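Local structure of putative carbohydrate metabolism domain-containing protein (Bacteroides vulgatus, 3S30) at residues V103-N108 with I342-L347; A250-K255 with Y317-V322; S324-G329 with P336-L341. The protein is of unknown function but, as a putative glycoside hydrolase with a galactose-binding-like domain, probably takes part in carbohydrate binding or breakdown. All blocks are in the same frame, centred on the assembly; numbering follows the deposited sequence.

Interaction 1 of 3, residues V103-N108 with I342-L347; sequences VFNFEN and IDDLEL. With NA (sodium ion), chain C.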
loop_
_atom_site.group_PDB
_atom_site.type_symbol
_atom_site.label_atom_id
_atom_site.label_comp_id
_atom_site.label_asym_id
_atom_site.label_seq_id
_atom_site.Cartn_x
_atom_site.Cartn_y
_atom_site.Cartn_z
ATOM N N VAL A 103 -13.870 -6.591 2.679
ATOM C CA VAL A 103 -13.129 -7.851 2.780
ATOM C C VAL A 103 -12.270 -7.977 1.522
ATOM O O VAL A 103 -12.778 -7.815 0.416
ATOM C CB VAL A 103 -14.101 -9.078 2.906
ATOM C CG1 VAL A 103 -13.341 -10.378 2.971
ATOM C CG2 VAL A 103 -14.980 -8.937 4.142
ATOM N N PHE A 104 -10.978 -8.240 1.688
ATOM C CA PHE A 104 -10.041 -8.250 0.561
ATOM C C PHE A 104 -9.338 -9.605 0.497
ATOM O O PHE A 104 -8.707 -10.050 1.473
ATOM C CB PHE A 104 -9.036 -7.077 0.651
ATOM C CG PHE A 104 -9.687 -5.744 0.978
ATOM C CD1 PHE A 104 -10.533 -5.125 0.062
ATOM C CD2 PHE A 104 -9.493 -5.138 2.215
ATOM C CE1 PHE A 104 -11.164 -3.911 0.368
ATOM C CE2 PHE A 104 -10.115 -3.915 2.526
ATOM C CZ PHE A 104 -10.954 -3.306 1.599
ATOM N N ASN A 105 -9.468 -10.253 -0.664
ATOM C CA ASN A 105 -9.026 -11.627 -0.861
ATOM C C ASN A 105 -7.783 -11.770 -1.725
ATOM O O ASN A 105 -7.120 -12.801 -1.672
ATOM C CB ASN A 105 -10.157 -12.450 -1.476
ATOM C CG ASN A 105 -11.375 -12.528 -0.582
ATOM O OD1 ASN A 105 -11.362 -13.215 0.442
ATOM N ND2 ASN A 105 -12.436 -11.808 -0.956
ATOM N N PHE A 106 -7.466 -10.757 -2.525
ATOM C CA PHE A 106 -6.293 -10.788 -3.401
ATOM C C PHE A 106 -6.326 -11.932 -4.430
ATOM O O PHE A 106 -5.278 -12.491 -4.776
ATOM C CB PHE A 106 -5.013 -10.846 -2.552
ATOM C CG PHE A 106 -5.015 -9.880 -1.397
ATOM C CD1 PHE A 106 -4.826 -8.518 -1.613
ATOM C CD2 PHE A 106 -5.233 -10.323 -0.099
ATOM C CE1 PHE A 106 -4.851 -7.614 -0.559
ATOM C CE2 PHE A 106 -5.249 -9.421 0.970
ATOM C CZ PHE A 106 -5.048 -8.062 0.732
ATOM N N GLU A 107 -7.524 -12.272 -4.915
ATOM C CA GLU A 107 -7.702 -13.388 -5.872
ATOM C C GLU A 107 -7.548 -12.961 -7.314
ATOM O O GLU A 107 -7.187 -13.767 -8.165
ATOM C CB GLU A 107 -9.104 -14.036 -5.759
ATOM C CG GLU A 107 -9.427 -14.678 -4.415
ATOM C CD GLU A 107 -8.473 -15.808 -4.012
ATOM O OE1 GLU A 107 -7.771 -16.382 -4.875
ATOM O OE2 GLU A 107 -8.446 -16.131 -2.807
ATOM N N ASN A 108 -7.873 -11.700 -7.575
ATOM C CA ASN A 108 -8.163 -11.215 -8.906
ATOM C C ASN A 108 -7.102 -10.238 -9.374
ATOM O O ASN A 108 -6.699 -9.339 -8.630
ATOM C CB ASN A 108 -9.517 -10.493 -8.913
ATOM C CG ASN A 108 -10.677 -11.367 -8.410
ATOM O OD1 ASN A 108 -11.307 -11.062 -7.387
ATOM N ND2 ASN A 108 -10.981 -12.430 -9.145
ATOM N N ILE A 342 0.409 -11.075 2.160
ATOM C CA ILE A 342 -0.782 -10.693 2.912
ATOM C C ILE A 342 -1.969 -11.454 2.375
ATOM O O ILE A 342 -2.091 -11.650 1.178
ATOM C CB ILE A 342 -1.084 -9.178 2.804
ATOM C CG1 ILE A 342 0.138 -8.344 3.220
ATOM C CG2 ILE A 342 -2.291 -8.810 3.695
ATOM C CD1 ILE A 342 0.516 -8.505 4.727
ATOM N N ASP A 343 -2.854 -11.873 3.265
ATOM C CA ASP A 343 -4.073 -12.550 2.860
ATOM C C ASP A 343 -5.229 -12.220 3.803
ATOM O O ASP A 343 -5.011 -11.787 4.944
ATOM C CB ASP A 343 -3.834 -14.054 2.866
ATOM C CG ASP A 343 -4.674 -14.782 1.844
ATOM O OD1 ASP A 343 -5.566 -14.164 1.216
ATOM O OD2 ASP A 343 -4.423 -15.980 1.651
ATOM N N ASP A 344 -6.448 -12.452 3.315
ATOM C CA ASP A 344 -7.677 -12.299 4.092
ATOM C C ASP A 344 -7.678 -11.030 4.949
ATOM O O ASP A 344 -7.782 -11.080 6.176
ATOM C CB ASP A 344 -7.930 -13.546 4.941
ATOM C CG ASP A 344 -8.136 -14.783 4.097
ATOM O OD1 ASP A 344 -8.874 -14.696 3.096
ATOM O OD2 ASP A 344 -7.572 -15.847 4.435
ATOM N N LEU A 345 -7.556 -9.903 4.266
ATOM C CA LEU A 345 -7.566 -8.586 4.883
ATOM C C LEU A 345 -9.003 -8.082 4.983
ATOM O O LEU A 345 -9.778 -8.198 4.032
ATOM C CB LEU A 345 -6.734 -7.626 4.031
ATOM C CG LEU A 345 -6.577 -6.191 4.510
ATOM C CD1 LEU A 345 -5.699 -6.126 5.769
ATOM C CD2 LEU A 345 -5.997 -5.371 3.373
ATOM N N GLU A 346 -9.362 -7.533 6.137
ATOM C CA GLU A 346 -10.697 -6.958 6.323
ATOM C C GLU A 346 -10.637 -5.631 7.067
ATOM O O GLU A 346 -9.978 -5.517 8.096
ATOM C CB GLU A 346 -11.624 -7.922 7.064
ATOM C CG GLU A 346 -12.940 -7.270 7.471
ATOM C CD GLU A 346 -13.991 -8.244 7.956
ATOM O OE1 GLU A 346 -13.647 -9.407 8.251
ATOM O OE2 GLU A 346 -15.167 -7.828 8.048
ATOM N N LEU A 347 -11.333 -4.637 6.523
ATOM C CA LEU A 347 -11.580 -3.370 7.215
ATOM C C LEU A 347 -12.857 -3.530 8.049
ATOM O O LEU A 347 -13.963 -3.446 7.523
ATOM C CB LEU A 347 -11.715 -2.245 6.188
ATOM C CG LEU A 347 -11.591 -0.791 6.632
ATOM C CD1 LEU A 347 -10.219 -0.470 7.188
ATOM C CD2 LEU A 347 -11.896 0.116 5.462
HETATM NA NA NA C . -6.877 -14.919 -0.716
HETATM O O HOH W 1 -11.143 -13.250 3.414
#
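Asp343 OD1 is gripped by two partners, the backbone N of Asp344, 2.8 Å away, and the sodium ion, 2.5 Å away, which also binds Asn105 O across the contact. The N-H meets OD1 on the anti side, 35° out of the carboxylate plane. With Asn105 O at 2.3 Å, the ion ties the turn after strand 103-104 to the corner in strand 339-349 and forms a metal site on what is consistent with a galactose-binding-like beta-sandwich. Glu107 OE2, at a longer 2.9 Å from the sodium, and Asn165 O complete the four ligands. Asp343 OD2 is in turn held by the backbone N of Arg162. At the corner, a water donates to both Asp344 OD1 (2.7 Å) and Asn105 OD1, joining two side chains whose amide and carboxylate planes stand nearly perpendicular; Asp344 OD2 turns to Arg162 and Thr163, and Asn105 ND2 to Glu124.

Past the site, Phe104 and Leu345 form an antiparallel hydrogen-bonded pair, with Phe104 N 2.6 Å from Leu345 O. The edge of the Phe106 ring meets Leu345, CZ lying 3.7 Å from CB. Replacing Phe106 by alanine is likely to leave a gap beside Leu345 CB and Ile342 CG2, where the ring now packs. Leu345 CG, anti to the backbone N (chi1 -178°), puts CD2 against both Phe106 CZ and Phe104 CD2, the latter 3.7 Å away.

Interaction 2 of 3, residues A250-K255 with Y317-V322; sequences ALFYEK and YNVSIV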
loop_
_atom_site.group_PDB
_atom_site.type_symbol
_atom_site.label_atom_id
_atom_site.label_comp_id
_atom_site.label_asym_id
_atom_site.label_seq_id
_atom_site.Cartn_x
_atom_site.Cartn_y
_atom_site.Cartn_z
ATOM N N ALA A 250 -3.521 2.110 7.954
ATOM C CA ALA A 250 -4.742 2.560 7.308
ATOM C C ALA A 250 -5.072 3.953 7.797
ATOM O O ALA A 250 -4.773 4.306 8.941
ATOM C CB ALA A 250 -5.896 1.603 7.596
ATOM N N LEU A 251 -5.698 4.731 6.921
ATOM C CA LEU A 251 -6.011 6.121 7.189
ATOM C C LEU A 251 -7.513 6.339 7.043
ATOM O O LEU A 251 -8.164 5.702 6.213
ATOM C CB LEU A 251 -5.266 7.011 6.189
ATOM C CG LEU A 251 -3.745 6.839 6.102
ATOM C CD1 LEU A 251 -3.197 7.539 4.868
ATOM C CD2 LEU A 251 -3.069 7.365 7.353
ATOM N N PHE A 252 -8.051 7.239 7.863
ATOM C CA PHE A 252 -9.423 7.713 7.732
ATOM C C PHE A 252 -9.387 9.218 7.920
ATOM O O PHE A 252 -8.955 9.708 8.974
ATOM C CB PHE A 252 -10.312 7.064 8.799
ATOM C CG PHE A 252 -11.762 7.434 8.697
ATOM C CD1 PHE A 252 -12.480 7.180 7.531
ATOM C CD2 PHE A 252 -12.421 8.025 9.773
ATOM C CE1 PHE A 252 -13.830 7.520 7.435
ATOM C CE2 PHE A 252 -13.768 8.364 9.690
ATOM C CZ PHE A 252 -14.471 8.115 8.519
ATOM N N TYR A 253 -9.820 9.968 6.910
ATOM C CA TYR A 253 -9.744 11.421 7.005
ATOM C C TYR A 253 -10.912 12.159 6.374
ATOM O O TYR A 253 -11.690 11.608 5.602
ATOM C CB TYR A 253 -8.420 11.922 6.424
ATOM C CG TYR A 253 -8.213 11.609 4.955
ATOM C CD1 TYR A 253 -8.709 12.451 3.965
ATOM C CD2 TYR A 253 -7.489 10.491 4.560
ATOM C CE1 TYR A 253 -8.507 12.178 2.625
ATOM C CE2 TYR A 253 -7.285 10.208 3.219
ATOM C CZ TYR A 253 -7.790 11.053 2.257
ATOM O OH TYR A 253 -7.588 10.769 0.925
ATOM N N GLU A 254 -11.006 13.431 6.732
ATOM C CA GLU A 254 -12.066 14.299 6.279
ATOM C C GLU A 254 -11.545 15.085 5.084
ATOM O O GLU A 254 -10.494 15.706 5.167
ATOM C CB GLU A 254 -12.461 15.226 7.420
ATOM C CG GLU A 254 -13.649 16.101 7.147
ATOM C CD GLU A 254 -14.054 16.925 8.361
ATOM O OE1 GLU A 254 -13.922 16.419 9.507
ATOM O OE2 GLU A 254 -14.512 18.070 8.159
ATOM N N LYS A 255 -12.268 15.042 3.969
ATOM C CA LYS A 255 -11.895 15.826 2.791
ATOM C C LYS A 255 -12.244 17.293 2.979
ATOM O O LYS A 255 -13.165 17.632 3.729
ATOM C CB LYS A 255 -12.573 15.276 1.532
ATOM C CG LYS A 255 -11.932 13.983 1.022
ATOM C CD LYS A 255 -12.601 13.460 -0.224
ATOM C CE LYS A 255 -13.910 12.745 0.085
ATOM N NZ LYS A 255 -14.344 11.853 -1.028
ATOM N N TYR A 317 -15.567 11.781 3.338
ATOM C CA TYR A 317 -14.509 11.128 4.096
ATOM C C TYR A 317 -13.887 10.045 3.242
ATOM O O TYR A 317 -14.598 9.272 2.592
ATOM C CB TYR A 317 -15.062 10.523 5.390
ATOM C CG TYR A 317 -15.306 11.547 6.472
ATOM C CD1 TYR A 317 -16.466 12.304 6.491
ATOM C CD2 TYR A 317 -14.366 11.767 7.467
ATOM C CE1 TYR A 317 -16.683 13.255 7.482
ATOM C CE2 TYR A 317 -14.574 12.707 8.453
ATOM C CZ TYR A 317 -15.733 13.450 8.458
ATOM O OH TYR A 317 -15.930 14.394 9.445
ATOM N N ASN A 318 -12.561 9.997 3.245
ATOM C CA ASN A 318 -11.822 8.972 2.521
ATOM C C ASN A 318 -11.167 7.996 3.496
ATOM O O ASN A 318 -10.801 8.373 4.610
ATOM C CB ASN A 318 -10.743 9.610 1.646
ATOM C CG ASN A 318 -11.240 9.987 0.256
ATOM O OD1 ASN A 318 -12.427 9.919 -0.041
ATOM N ND2 ASN A 318 -10.317 10.396 -0.601
ATOM N N VAL A 319 -11.069 6.737 3.084
ATOM C CA VAL A 319 -10.270 5.757 3.791
ATOM C C VAL A 319 -9.149 5.310 2.871
ATOM O O VAL A 319 -9.229 5.471 1.647
ATOM C CB VAL A 319 -11.093 4.517 4.224
ATOM C CG1 VAL A 319 -11.249 3.506 3.051
ATOM C CG2 VAL A 319 -10.438 3.844 5.415
ATOM N N SER A 320 -8.105 4.759 3.471
ATOM C CA SER A 320 -7.046 4.108 2.733
ATOM C C SER A 320 -6.416 3.015 3.575
ATOM O O SER A 320 -6.515 3.024 4.794
ATOM C CB SER A 320 -5.973 5.099 2.298
ATOM O OG SER A 320 -5.133 4.515 1.306
ATOM N N ILE A 321 -5.825 2.056 2.878
ATOM C CA ILE A 321 -5.043 0.995 3.444
ATOM C C ILE A 321 -3.740 1.014 2.660
ATOM O O ILE A 321 -3.758 1.070 1.427
ATOM C CB ILE A 321 -5.730 -0.373 3.233
ATOM C CG1 ILE A 321 -7.043 -0.447 4.032
ATOM C CG2 ILE A 321 -4.767 -1.526 3.597
ATOM C CD1 ILE A 321 -7.880 -1.625 3.672
ATOM N N VAL A 322 -2.612 1.012 3.363
ATOM C CA VAL A 322 -1.328 1.026 2.695
ATOM C C VAL A 322 -0.509 -0.126 3.236
ATOM O O VAL A 322 -0.399 -0.299 4.442
ATOM C CB VAL A 322 -0.584 2.365 2.888
ATOM C CG1 VAL A 322 0.696 2.388 2.059
ATOM C CG2 VAL A 322 -1.498 3.582 2.542
#
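Ala250 to Glu254 run antiparallel to Tyr317 to Ile321, the strand axes at 169° and 4.5 Å apart at their closest, and the hydrogen-bonded pairs Leu251-Ser320 and Tyr253-Asn318 each give two backbone bonds, the shortest from Leu251 N to Ser320 O at 2.8 Å.

On the face carrying Tyr253 and Asn318, the two side chains lie side by side and point the same way. Tyr253 CG sits in the crowded position between backbone N and carbonyl carbon (chi1 61°), which swings the ring across to its neighbour, and Asn318 CB rests over one ring face, 3.8 Å from the centroid, in a CH-pi contact. The amide then reaches past the ring: Asn318 ND2 donates to Tyr253 OH at 3.1 Å, with the oxygen close to the amide plane. That hydroxyl has a second partner in Phe210 O, on a neighbouring strand. The other end of the amide is used too, since Lys255 NZ approaches Asn318 OD1 at 2.9 Å from well above the carbonyl plane; the ammonium also bonds Gly315 O.

Strand 317-324 also pairs antiparallel with 185-191 and 208-213, consistent with a galactose-binding-like beta-sandwich.

The other face holds Phe252, Val319, Glu254 and Tyr317. The Phe252 and Tyr317 rings are nearly parallel (21°) but slid apart, with centroids 5.4 Å distant and little overlap, so they touch where Phe252 CZ lies 3.8 Å from Tyr317 CD2. The extended Glu254 chain crosses Tyr317 at a slant, its CB and CG against the hydroxyl-bearing half of the ring. There Tyr317 OH gives a weak hydrogen bond of 2.9 Å to Glu254 OE1, while Glu254 OE2 forms a salt bridge with Lys311 of helix 309-313.

Interaction 3 of 3, residues S324-G329 with P336-L341; sequences SASKDG and PGSTLL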
loop_
_atom_site.group_PDB
_atom_site.type_symbol
_atom_site.label_atom_id
_atom_site.label_comp_id
_atom_site.label_asym_id
_atom_site.label_seq_id
_atom_site.Cartn_x
_atom_site.Cartn_y
_atom_site.Cartn_z
ATOM N N SER A 324 3.326 -2.295 2.642
ATOM C CA SER A 324 4.656 -2.197 2.013
ATOM C C SER A 324 5.631 -3.225 2.561
ATOM O O SER A 324 5.723 -3.390 3.764
ATOM C CB SER A 324 5.256 -0.800 2.222
ATOM O OG SER A 324 6.477 -0.654 1.502
ATOM N N ALA A 325 6.378 -3.886 1.675
ATOM C CA ALA A 325 7.425 -4.842 2.085
ATOM C C ALA A 325 8.631 -4.166 2.747
ATOM O O ALA A 325 9.359 -4.803 3.518
ATOM C CB ALA A 325 7.885 -5.679 0.903
ATOM N N SER A 326 8.838 -2.887 2.456
ATOM C CA SER A 326 9.949 -2.122 3.047
ATOM C C SER A 326 9.470 -0.773 3.594
ATOM O O SER A 326 9.183 0.141 2.834
ATOM C CB SER A 326 11.070 -1.914 2.010
ATOM O OG SER A 326 11.494 -3.157 1.467
ATOM N N LYS A 327 9.394 -0.664 4.916
ATOM C CA LYS A 327 8.897 0.546 5.578
ATOM C C LYS A 327 9.444 1.825 4.948
ATOM O O LYS A 327 8.679 2.757 4.664
ATOM C CB LYS A 327 9.262 0.535 7.066
ATOM C CG LYS A 327 8.911 1.842 7.808
ATOM C CD LYS A 327 9.258 1.767 9.298
ATOM C CE LYS A 327 8.722 2.990 10.066
ATOM N NZ LYS A 327 9.064 4.309 9.404
ATOM N N ASP A 328 10.765 1.865 4.752
ATOM C CA ASP A 328 11.436 3.076 4.292
ATOM C C ASP A 328 11.769 3.076 2.797
ATOM O O ASP A 328 12.525 3.925 2.333
ATOM C CB ASP A 328 12.688 3.326 5.130
ATOM C CG ASP A 328 12.367 3.871 6.515
ATOM O OD1 ASP A 328 11.398 4.647 6.642
ATOM O OD2 ASP A 328 13.095 3.536 7.474
ATOM N N GLY A 329 11.165 2.150 2.050
ATOM C CA GLY A 329 11.370 2.037 0.614
ATOM C C GLY A 329 10.840 3.220 -0.167
ATOM O O GLY A 329 11.189 3.403 -1.330
ATOM N N PRO A 336 16.224 -5.315 -1.542
ATOM C CA PRO A 336 15.680 -6.177 -2.586
ATOM C C PRO A 336 15.470 -7.597 -2.070
ATOM O O PRO A 336 16.329 -8.125 -1.359
ATOM C CB PRO A 336 16.770 -6.147 -3.664
ATOM C CG PRO A 336 17.366 -4.798 -3.536
ATOM C CD PRO A 336 17.391 -4.554 -2.030
ATOM N N GLY A 337 14.321 -8.184 -2.401
ATOM C CA GLY A 337 13.981 -9.540 -1.989
ATOM C C GLY A 337 13.084 -9.585 -0.772
ATOM O O GLY A 337 12.533 -10.648 -0.450
ATOM N N SER A 338 12.929 -8.447 -0.088
ATOM C CA SER A 338 12.055 -8.383 1.092
ATOM C C SER A 338 10.652 -8.706 0.648
ATOM O O SER A 338 10.110 -8.037 -0.236
ATOM C CB SER A 338 12.085 -7.010 1.772
ATOM O OG SER A 338 13.251 -6.865 2.561
ATOM N N THR A 339 10.085 -9.748 1.244
ATOM C CA THR A 339 8.839 -10.321 0.782
ATOM C C THR A 339 7.782 -10.261 1.881
ATOM O O THR A 339 7.954 -10.843 2.942
ATOM C CB THR A 339 9.050 -11.759 0.280
ATOM O OG1 THR A 339 10.079 -11.744 -0.724
ATOM C CG2 THR A 339 7.757 -12.316 -0.337
ATOM N N LEU A 340 6.716 -9.500 1.632
ATOM C CA LEU A 340 5.560 -9.455 2.525
ATOM C C LEU A 340 4.412 -10.126 1.795
ATOM O O LEU A 340 4.034 -9.692 0.702
ATOM C CB LEU A 340 5.179 -8.018 2.881
ATOM C CG LEU A 340 4.009 -7.803 3.851
ATOM C CD1 LEU A 340 4.298 -8.335 5.262
ATOM C CD2 LEU A 340 3.667 -6.313 3.916
ATOM N N LEU A 341 3.890 -11.199 2.386
ATOM C CA LEU A 341 2.694 -11.841 1.877
ATOM C C LEU A 341 1.538 -11.413 2.767
ATOM O O LEU A 341 1.670 -11.357 3.968
ATOM C CB LEU A 341 2.850 -13.377 1.832
ATOM C CG LEU A 341 4.023 -13.936 0.995
ATOM C CD1 LEU A 341 4.050 -15.456 0.984
ATOM C CD2 LEU A 341 4.014 -13.417 -0.443
#
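Ala325 CB lies 4.1 Å from Leu340 CB in the apolar part of the contact, its methyl pointing at the start of strand 339-349. The contact pins the two ends of the loop that joins strands 317-324 and 339-349, consecutive in an all-antiparallel fold consistent with a galactose-binding-like beta-sandwich. The methyl of Ala325 meets the carbonyl O of Ser338, with CB 3.4 Å from that O, and, two residues on, the CB of Leu340, with Thr339 turned away between them. In Leu340 a chi1 near 180° turns the branch so that CD2 comes alongside the chain leading into Ala325, 3.6 Å from Ser324 O. Leu340 also packs on Tyr225 and Tyr227 of strand 218-228.

No hydrogen bond links 324-329 directly to 336-341. The polar link is instead made through a shared third residue: Ser326 OG and Ser338 OG both bond to Asp244 OD2, and each hydroxyl has a further partner, Thr171 OG1 for Ser326 and Gly230 N for Ser338. One carboxylate oxygen thus bridges the two sides. Ala325 O is taken by Tyr227 OH.

Local bonds shape each side separately. A type I turn from Ser326 to Gly329 is closed by Gly329 N to Ser326 O at 2.9 Å. On the other segment, Gly337 O accepts from Thr339 OG1 at 2.7 Å, the donor lying well above the carbonyl plane. Between the two serines the touch is carbon to oxygen, Ser338 CB standing 3.9 Å from Ser326 OG.

How the interactions relate
All three contacts are largely buried, yet their chemistry differs. Interaction 2 is regular strand pairing with the greatest buried area. Interaction 1 combines a short antiparallel pair with a metal-anchored corner, its polar end partly exposed. Interaction 3 is the smallest and has no direct hydrogen bond across it. Interactions 1 and 3 use successive parts of strand 339-349, while 2 and 3 are joined in sequence through strand 317-324, at opposite sides of the chain's centre. Interactions 1 and 2 also touch by apolar packing, Phe104 CE2 lying 3.4 Å from Ile321 CD1, with Leu345 on Ile321 and Leu347 on Val319 beside it. Interaction 1 closes a loop containing both others.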